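Local coordinates for major capsid protein (Human herpesvirus 1, PDB 1NO7), which forms the main building block of the herpes simplex virus capsid shell, here as its large protease-resistant upper domain, at residues 153-165 and 238-250. Residues are numbered along the deposited sequence; the frame is centred on the assembly and turned at random.
Sequences RHAMAPATIAAVR and AVYRDLVAHVEAL
Asp-242 meets the start of helix 158-165 and illustrates how a carboxylate on one helix can hold the N-terminus of another: its own helix, 238-250, crosses at 97°. OD1 of Asp-242 accepts the N-H of the N-cap residue, Ala-157 N, at 3.0 Å through its syn lone pair, and also lies 2.6 Å from Thr-160 OG1. That hydroxyl is equally close to Ala-157 O, so its proton may serve either acceptor. The helix end would probably favour a charged carboxylate. The other oxygen, OD2, lies at the edge of the His-154 ring, 3.1 Å from CE1.

Apolar contacts continue one turn further along helix 158-165, where Ala-163 CB touches Val-239 CG2 at 3.7 Å and Val-164 CG2 lies 3.9 Å from Val-239 CG1; Val-215 extends this core.

Ring contacts join the extended residues before the helix to 238-250. The His-154 ring, placed by a chi1 of -176° that sets CG opposite the backbone N, has one face over Ala-245 O. It lies beside the His-246 ring, neither covering the other's face, planes 68° apart. Tyr-572 OH of helix 567-577 hydrogen-bonds His-154 O, and its ring meets that of His-246. The Met-156 chain, bent at its last torsion, lays its thioether over a face of the His-246 ring, SD 4.3 Å from the ring centroid.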
loop_
_atom_site.group_PDB
_atom_site.type_symbol
_atom_site.label_atom_id
_atom_site.label_comp_id
_atom_site.label_asym_id
_atom_site.label_seq_id
_atom_site.Cartn_x
_atom_site.Cartn_y
_atom_site.Cartn_z
ATOM N N ARG A 153 -23.239 7.015 -11.010
ATOM C CA ARG A 153 -21.976 7.536 -10.489
ATOM C C ARG A 153 -20.859 7.179 -11.459
ATOM O O ARG A 153 -21.049 6.355 -12.368
ATOM C CB ARG A 153 -21.644 6.926 -9.127
ATOM C CG ARG A 153 -22.721 7.079 -8.071
ATOM C CD ARG A 153 -22.504 6.081 -6.920
ATOM N NE ARG A 153 -23.587 6.128 -5.937
ATOM C CZ ARG A 153 -23.797 7.148 -5.108
ATOM N NH1 ARG A 153 -22.992 8.207 -5.134
ATOM N NH2 ARG A 153 -24.818 7.115 -4.258
ATOM N N HIS A 154 -19.692 7.789 -11.237
ATOM C CA HIS A 154 -18.502 7.586 -12.066
ATOM C C HIS A 154 -18.284 6.137 -12.530
ATOM O O HIS A 154 -18.696 5.179 -11.857
ATOM C CB HIS A 154 -17.259 8.060 -11.311
ATOM C CG HIS A 154 -16.003 7.974 -12.119
ATOM N ND1 HIS A 154 -15.648 8.930 -13.046
ATOM C CD2 HIS A 154 -15.050 7.016 -12.182
ATOM C CE1 HIS A 154 -14.529 8.564 -13.646
ATOM N NE2 HIS A 154 -14.147 7.406 -13.140
ATOM N N ALA A 155 -17.619 5.983 -13.679
ATOM C CA ALA A 155 -17.375 4.641 -14.204
ATOM C C ALA A 155 -16.210 4.538 -15.184
ATOM O O ALA A 155 -16.372 4.788 -16.387
ATOM C CB ALA A 155 -18.657 4.097 -14.859
ATOM N N MET A 156 -15.050 4.137 -14.662
ATOM C CA MET A 156 -13.833 3.964 -15.458
ATOM C C MET A 156 -14.183 3.301 -16.805
ATOM O O MET A 156 -14.799 2.232 -16.843
ATOM C CB MET A 156 -12.812 3.120 -14.653
ATOM C CG MET A 156 -12.319 3.811 -13.367
ATOM S SD MET A 156 -11.045 2.861 -12.475
ATOM C CE MET A 156 -12.020 2.147 -11.107
ATOM N N ALA A 157 -13.811 3.953 -17.906
ATOM C CA ALA A 157 -14.113 3.427 -19.237
ATOM C C ALA A 157 -13.358 2.122 -19.544
ATOM O O ALA A 157 -12.311 1.839 -18.954
ATOM C CB ALA A 157 -13.797 4.481 -20.287
ATOM N N PRO A 158 -13.880 1.315 -20.485
ATOM C CA PRO A 158 -13.249 0.040 -20.863
ATOM C C PRO A 158 -11.740 0.202 -20.915
ATOM O O PRO A 158 -10.996 -0.532 -20.254
ATOM C CB PRO A 158 -13.819 -0.236 -22.249
ATOM C CG PRO A 158 -15.138 0.402 -22.213
ATOM C CD PRO A 158 -14.926 1.688 -21.453
ATOM N N ALA A 159 -11.309 1.182 -21.709
ATOM C CA ALA A 159 -9.897 1.481 -21.879
ATOM C C ALA A 159 -9.181 1.511 -20.531
ATOM O O ALA A 159 -8.472 0.563 -20.169
ATOM C CB ALA A 159 -9.738 2.817 -22.581
ATOM N N THR A 160 -9.385 2.592 -19.784
ATOM C CA THR A 160 -8.739 2.748 -18.487
ATOM C C THR A 160 -8.655 1.484 -17.662
ATOM O O THR A 160 -7.697 1.301 -16.917
ATOM C CB THR A 160 -9.427 3.800 -17.633
ATOM O OG1 THR A 160 -10.836 3.756 -17.880
ATOM C CG2 THR A 160 -8.889 5.173 -17.951
ATOM N N ILE A 161 -9.644 0.605 -17.773
ATOM C CA ILE A 161 -9.588 -0.619 -16.982
ATOM C C ILE A 161 -8.537 -1.560 -17.551
ATOM O O ILE A 161 -7.578 -1.937 -16.860
ATOM C CB ILE A 161 -10.929 -1.349 -16.957
ATOM C CG1 ILE A 161 -12.016 -0.423 -16.423
ATOM C CG2 ILE A 161 -10.829 -2.567 -16.059
ATOM C CD1 ILE A 161 -13.409 -1.003 -16.559
ATOM N N ALA A 162 -8.721 -1.938 -18.816
ATOM C CA ALA A 162 -7.783 -2.839 -19.478
ATOM C C ALA A 162 -6.362 -2.296 -19.311
ATOM O O ALA A 162 -5.423 -3.063 -19.081
ATOM C CB ALA A 162 -8.130 -2.974 -20.954
ATOM N N ALA A 163 -6.215 -0.975 -19.411
ATOM C CA ALA A 163 -4.915 -0.335 -19.251
ATOM C C ALA A 163 -4.341 -0.631 -17.863
ATOM O O ALA A 163 -3.302 -1.282 -17.732
ATOM C CB ALA A 163 -5.048 1.167 -19.440
ATOM N N VAL A 164 -5.025 -0.166 -16.825
ATOM C CA VAL A 164 -4.557 -0.383 -15.461
ATOM C C VAL A 164 -4.498 -1.841 -15.025
ATOM O O VAL A 164 -3.559 -2.260 -14.326
ATOM C CB VAL A 164 -5.427 0.338 -14.452
ATOM C CG1 VAL A 164 -4.848 0.141 -13.066
ATOM C CG2 VAL A 164 -5.486 1.808 -14.792
ATOM N N ARG A 165 -5.513 -2.617 -15.389
ATOM C CA ARG A 165 -5.481 -4.014 -14.997
ATOM C C ARG A 165 -4.176 -4.527 -15.595
ATOM O O ARG A 165 -3.231 -4.871 -14.867
ATOM C CB ARG A 165 -6.668 -4.782 -15.567
ATOM C CG ARG A 165 -6.772 -6.166 -14.973
ATOM C CD ARG A 165 -7.830 -6.976 -15.652
ATOM N NE ARG A 165 -9.164 -6.501 -15.326
ATOM C CZ ARG A 165 -10.257 -6.905 -15.956
ATOM N NH1 ARG A 165 -10.159 -7.785 -16.947
ATOM N NH2 ARG A 165 -11.446 -6.442 -15.595
ATOM N N ALA A 238 -5.582 10.131 -20.594
ATOM C CA ALA A 238 -6.972 9.795 -20.277
ATOM C C ALA A 238 -6.974 8.883 -19.054
ATOM O O ALA A 238 -7.454 9.258 -17.976
ATOM C CB ALA A 238 -7.625 9.078 -21.465
ATOM N N VAL A 239 -6.415 7.689 -19.236
ATOM C CA VAL A 239 -6.323 6.710 -18.169
ATOM C C VAL A 239 -5.985 7.340 -16.827
ATOM O O VAL A 239 -6.813 7.370 -15.915
ATOM C CB VAL A 239 -5.265 5.650 -18.487
ATOM C CG1 VAL A 239 -4.977 4.816 -17.251
ATOM C CG2 VAL A 239 -5.755 4.759 -19.640
ATOM N N TYR A 240 -4.763 7.834 -16.691
ATOM C CA TYR A 240 -4.353 8.452 -15.428
ATOM C C TYR A 240 -5.393 9.392 -14.798
ATOM O O TYR A 240 -5.549 9.419 -13.566
ATOM C CB TYR A 240 -3.039 9.209 -15.620
ATOM C CG TYR A 240 -1.870 8.280 -15.667
ATOM C CD1 TYR A 240 -1.454 7.688 -16.871
ATOM C CD2 TYR A 240 -1.225 7.929 -14.492
ATOM C CE1 TYR A 240 -0.417 6.757 -16.884
ATOM C CE2 TYR A 240 -0.205 7.015 -14.490
ATOM C CZ TYR A 240 0.200 6.424 -15.677
ATOM O OH TYR A 240 1.197 5.475 -15.598
ATOM N N ARG A 241 -6.084 10.167 -15.636
ATOM C CA ARG A 241 -7.102 11.099 -15.158
ATOM C C ARG A 241 -8.267 10.265 -14.635
ATOM O O ARG A 241 -8.623 10.338 -13.455
ATOM C CB ARG A 241 -7.602 11.990 -16.299
ATOM C CG ARG A 241 -6.547 12.856 -16.976
ATOM C CD ARG A 241 -7.054 13.305 -18.350
ATOM N NE ARG A 241 -6.155 14.242 -19.019
ATOM C CZ ARG A 241 -5.907 15.473 -18.586
ATOM N NH1 ARG A 241 -6.488 15.919 -17.482
ATOM N NH2 ARG A 241 -5.083 16.264 -19.259
ATOM N N ASP A 242 -8.841 9.463 -15.536
ATOM C CA ASP A 242 -9.966 8.598 -15.212
ATOM C C ASP A 242 -9.748 7.948 -13.849
ATOM O O ASP A 242 -10.643 7.939 -13.004
ATOM C CB ASP A 242 -10.128 7.514 -16.281
ATOM C CG ASP A 242 -11.567 7.076 -16.445
ATOM O OD1 ASP A 242 -11.827 6.103 -17.188
ATOM O OD2 ASP A 242 -12.447 7.721 -15.833
ATOM N N LEU A 243 -8.549 7.414 -13.633
ATOM C CA LEU A 243 -8.237 6.769 -12.366
ATOM C C LEU A 243 -8.614 7.693 -11.217
ATOM O O LEU A 243 -9.486 7.380 -10.417
ATOM C CB LEU A 243 -6.752 6.454 -12.281
ATOM C CG LEU A 243 -6.419 5.070 -11.729
ATOM C CD1 LEU A 243 -6.500 4.086 -12.888
ATOM C CD2 LEU A 243 -5.007 5.035 -11.121
ATOM N N VAL A 244 -7.964 8.846 -11.137
ATOM C CA VAL A 244 -8.261 9.777 -10.057
ATOM C C VAL A 244 -9.727 10.216 -10.065
ATOM O O VAL A 244 -10.324 10.428 -9.010
ATOM C CB VAL A 244 -7.398 11.034 -10.148
ATOM C CG1 VAL A 244 -7.592 11.861 -8.864
ATOM C CG2 VAL A 244 -5.941 10.651 -10.364
ATOM N N ALA A 245 -10.296 10.359 -11.259
ATOM C CA ALA A 245 -11.689 10.778 -11.404
ATOM C C ALA A 245 -12.625 9.821 -10.649
ATOM O O ALA A 245 -13.702 10.217 -10.172
ATOM C CB ALA A 245 -12.064 10.824 -12.891
ATOM N N HIS A 246 -12.202 8.560 -10.551
ATOM C CA HIS A 246 -12.964 7.518 -9.869
ATOM C C HIS A 246 -12.727 7.716 -8.384
ATOM O O HIS A 246 -13.658 8.010 -7.640
ATOM C CB HIS A 246 -12.456 6.137 -10.293
ATOM C CG HIS A 246 -13.369 5.010 -9.932
ATOM N ND1 HIS A 246 -14.471 4.676 -10.691
ATOM C CD2 HIS A 246 -13.329 4.123 -8.910
ATOM C CE1 HIS A 246 -15.070 3.626 -10.155
ATOM N NE2 HIS A 246 -14.397 3.271 -9.074
ATOM N N VAL A 247 -11.474 7.564 -7.957
ATOM C CA VAL A 247 -11.142 7.747 -6.551
ATOM C C VAL A 247 -11.779 9.032 -6.041
ATOM O O VAL A 247 -11.960 9.205 -4.833
ATOM C CB VAL A 247 -9.615 7.808 -6.319
ATOM C CG1 VAL A 247 -9.306 8.374 -4.913
ATOM C CG2 VAL A 247 -9.015 6.389 -6.469
ATOM N N GLU A 248 -12.133 9.935 -6.951
ATOM C CA GLU A 248 -12.771 11.167 -6.524
ATOM C C GLU A 248 -14.225 10.883 -6.181
ATOM O O GLU A 248 -14.744 11.428 -5.212
ATOM C CB GLU A 248 -12.681 12.241 -7.612
ATOM C CG GLU A 248 -11.300 12.858 -7.746
ATOM C CD GLU A 248 -11.275 14.029 -8.708
ATOM O OE1 GLU A 248 -11.933 15.053 -8.424
ATOM O OE2 GLU A 248 -10.597 13.925 -9.750
ATOM N N ALA A 249 -14.874 10.021 -6.964
ATOM C CA ALA A 249 -16.279 9.677 -6.721
ATOM C C ALA A 249 -16.410 8.807 -5.488
ATOM O O ALA A 249 -17.275 9.045 -4.650
ATOM C CB ALA A 249 -16.882 8.957 -7.925
ATOM N N LEU A 250 -15.553 7.799 -5.375
ATOM C CA LEU A 250 -15.601 6.918 -4.221
ATOM C C LEU A 250 -15.512 7.732 -2.939
ATOM O O LEU A 250 -16.052 7.340 -1.898
ATOM C CB LEU A 250 -14.443 5.935 -4.259
ATOM C CG LEU A 250 -14.452 5.104 -5.532
ATOM C CD1 LEU A 250 -13.218 4.224 -5.577
ATOM C CD2 LEU A 250 -15.732 4.278 -5.569
#